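Local coordinates for type I modular polyketide synthase (Streptomyces albus subsp. albus, PDB 6IYR), which probably selects an acyl group from coenzyme A, likely malonyl, and loads it for chain extension in module 8 of the salinomycin polyketide synthase, at residues P349-V354 against R384-R389. Numbering follows the deposited sequence.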
loop_
_atom_site.group_PDB
_atom_site.type_symbol
_atom_site.label_atom_id
_atom_site.label_comp_id
_atom_site.label_asym_id
_atom_site.label_seq_id
_atom_site.Cartn_x
_atom_site.Cartn_y
_atom_site.Cartn_z
ATOM N N PRO A 349 -14.474 -5.305 6.183
ATOM C CA PRO A 349 -13.803 -6.099 7.179
ATOM C C PRO A 349 -12.391 -5.547 7.480
ATOM O O PRO A 349 -11.615 -5.259 6.538
ATOM C CB PRO A 349 -13.719 -7.465 6.521
ATOM C CG PRO A 349 -14.972 -7.542 5.652
ATOM C CD PRO A 349 -15.215 -6.124 5.203
ATOM N N PHE A 350 -12.068 -5.462 8.773
ATOM C CA PHE A 350 -10.797 -4.915 9.275
ATOM C C PHE A 350 -10.125 -5.970 10.147
ATOM O O PHE A 350 -10.634 -6.349 11.219
ATOM C CB PHE A 350 -11.082 -3.622 10.047
ATOM C CG PHE A 350 -9.850 -2.948 10.628
ATOM C CD1 PHE A 350 -9.185 -3.495 11.721
ATOM C CD2 PHE A 350 -9.527 -1.665 10.254
ATOM C CE1 PHE A 350 -8.066 -2.866 12.248
ATOM C CE2 PHE A 350 -8.467 -0.984 10.833
ATOM C CZ PHE A 350 -7.734 -1.582 11.836
ATOM N N LEU A 351 -9.046 -6.545 9.620
ATOM C CA LEU A 351 -8.300 -7.549 10.314
ATOM C C LEU A 351 -7.142 -6.894 11.085
ATOM O O LEU A 351 -6.194 -6.393 10.505
ATOM C CB LEU A 351 -7.815 -8.613 9.358
ATOM C CG LEU A 351 -6.921 -9.695 9.955
ATOM C CD1 LEU A 351 -7.559 -10.347 11.169
ATOM C CD2 LEU A 351 -6.575 -10.742 8.900
ATOM N N SER A 352 -7.276 -6.844 12.404
ATOM C CA SER A 352 -6.299 -6.185 13.269
ATOM C C SER A 352 -4.987 -6.924 13.261
ATOM O O SER A 352 -4.909 -8.140 13.500
ATOM C CB SER A 352 -6.821 -6.102 14.694
ATOM O OG SER A 352 -5.883 -5.465 15.551
ATOM N N THR A 353 -3.935 -6.173 13.013
ATOM C CA THR A 353 -2.593 -6.731 13.157
ATOM C C THR A 353 -2.103 -6.531 14.596
ATOM O O THR A 353 -1.003 -6.967 14.955
ATOM C CB THR A 353 -1.630 -6.062 12.179
ATOM O OG1 THR A 353 -1.651 -4.649 12.381
ATOM C CG2 THR A 353 -2.051 -6.366 10.754
ATOM N N VAL A 354 -2.952 -5.940 15.431
ATOM C CA VAL A 354 -2.685 -5.895 16.882
ATOM C C VAL A 354 -3.206 -7.143 17.563
ATOM O O VAL A 354 -2.449 -7.908 18.173
ATOM C CB VAL A 354 -3.320 -4.688 17.568
ATOM C CG1 VAL A 354 -2.977 -4.667 19.062
ATOM C CG2 VAL A 354 -2.849 -3.405 16.926
ATOM N N ARG A 384 -1.493 -14.657 6.742
ATOM C CA ARG A 384 -1.761 -16.078 6.766
ATOM C C ARG A 384 -3.250 -16.323 6.962
ATOM O O ARG A 384 -3.814 -17.180 6.340
ATOM C CB ARG A 384 -0.938 -16.767 7.842
ATOM C CG ARG A 384 0.501 -17.016 7.435
ATOM C CD ARG A 384 1.298 -17.676 8.531
ATOM N NE ARG A 384 2.674 -17.900 8.122
ATOM C CZ ARG A 384 3.100 -19.018 7.565
ATOM N NH1 ARG A 384 4.361 -19.149 7.215
ATOM N NH2 ARG A 384 2.259 -20.007 7.359
ATOM N N THR A 385 -3.871 -15.549 7.829
ATOM C CA THR A 385 -5.297 -15.654 8.059
ATOM C C THR A 385 -6.065 -15.416 6.758
ATOM O O THR A 385 -6.954 -16.197 6.404
ATOM C CB THR A 385 -5.708 -14.639 9.110
ATOM O OG1 THR A 385 -5.209 -15.107 10.358
ATOM C CG2 THR A 385 -7.213 -14.488 9.218
ATOM N N LEU A 386 -5.673 -14.386 6.008
ATOM C CA LEU A 386 -6.393 -14.043 4.784
ATOM C C LEU A 386 -6.185 -15.063 3.667
ATOM O O LEU A 386 -7.120 -15.436 2.952
ATOM C CB LEU A 386 -6.049 -12.632 4.318
ATOM C CG LEU A 386 -6.486 -11.612 5.355
ATOM C CD1 LEU A 386 -5.958 -10.226 5.090
ATOM C CD2 LEU A 386 -7.993 -11.531 5.415
ATOM N N LEU A 387 -4.981 -15.584 3.603
ATOM C CA LEU A 387 -4.633 -16.597 2.645
ATOM C C LEU A 387 -5.481 -17.825 2.904
ATOM O O LEU A 387 -6.057 -18.399 1.982
ATOM C CB LEU A 387 -3.169 -16.947 2.807
ATOM C CG LEU A 387 -2.197 -16.474 1.733
ATOM C CD1 LEU A 387 -2.690 -15.394 0.777
ATOM C CD2 LEU A 387 -0.850 -16.186 2.335
ATOM N N ASP A 388 -5.570 -18.224 4.166
ATOM C CA ASP A 388 -6.395 -19.372 4.539
ATOM C C ASP A 388 -7.883 -19.181 4.250
ATOM O O ASP A 388 -8.579 -20.116 3.946
ATOM C CB ASP A 388 -6.216 -19.724 6.006
ATOM C CG ASP A 388 -6.142 -21.213 6.207
ATOM O OD1 ASP A 388 -5.148 -21.809 5.747
ATOM O OD2 ASP A 388 -7.166 -21.812 6.570
ATOM N N ARG A 389 -8.342 -17.949 4.275
ATOM C CA ARG A 389 -9.682 -17.638 3.854
ATOM C C ARG A 389 -9.832 -17.445 2.343
ATOM O O ARG A 389 -10.911 -17.105 1.876
ATOM C CB ARG A 389 -10.195 -16.435 4.641
ATOM C CG ARG A 389 -10.308 -16.781 6.131
ATOM C CD ARG A 389 -10.409 -15.545 6.976
ATOM N NE ARG A 389 -11.596 -14.758 6.658
ATOM C CZ ARG A 389 -12.781 -14.950 7.240
ATOM N NH1 ARG A 389 -12.895 -15.888 8.156
ATOM N NH2 ARG A 389 -13.848 -14.211 6.926
#
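T385, on the last turns of helix 379-388, meets L351 of the short strand 350-351 through methyl groups: its CG2 lies 3.8 Å from CD2 of L351, the two side chains slanting across one another. The threonine divides its work between two branches. With chi1 at -72°, CG2 stands opposite the backbone N and faces the leucine, while the hydroxyl OG1 is hydrogen-bonded to the backbone O of D381, one turn earlier in the same helix. Its polar atom is thus satisfied within the helix, and an apolar branch is presented to the strand.

L386 follows, and the two leucines meet tip to tip, L351 CD2 resting over the forked end of L386. The branch point L386 CG comes within 3.7 Å of L351 CD2, and the methyls beside it are almost as near, L386 CD1 at 3.9 Å and L386 CD2 at 3.8 Å from that single carbon. On the strand side, CG of L351 is anti to the backbone N (chi1 176°) and the second torsion sets CD2 anti to CA. The side chain is therefore extended from N to CD2 and reaches the helix although L351 CA and L386 CA are 8.7 Å apart.

I217 of strand 215-218 adds to the packing, touching both L351 and L386; F358 of the partner strand 358-359 also lies against L351. A backbone hydrogen bond of L351 with V216 ties strand 350-351 to strand 215-218. The latter ends at G218, which opens a GxSxG pattern consistent with the nucleophile elbow of acyltransferases, and T353 OG1 bonds to G218 O. Between the two segments there is no hydrogen bond or salt bridge, and just 116 Å² is buried. A threonine whose hydroxyl is spent on its own helix can pack as an apolar residue, so the contact has no directional bond and depends on shape fit around one leucine methyl.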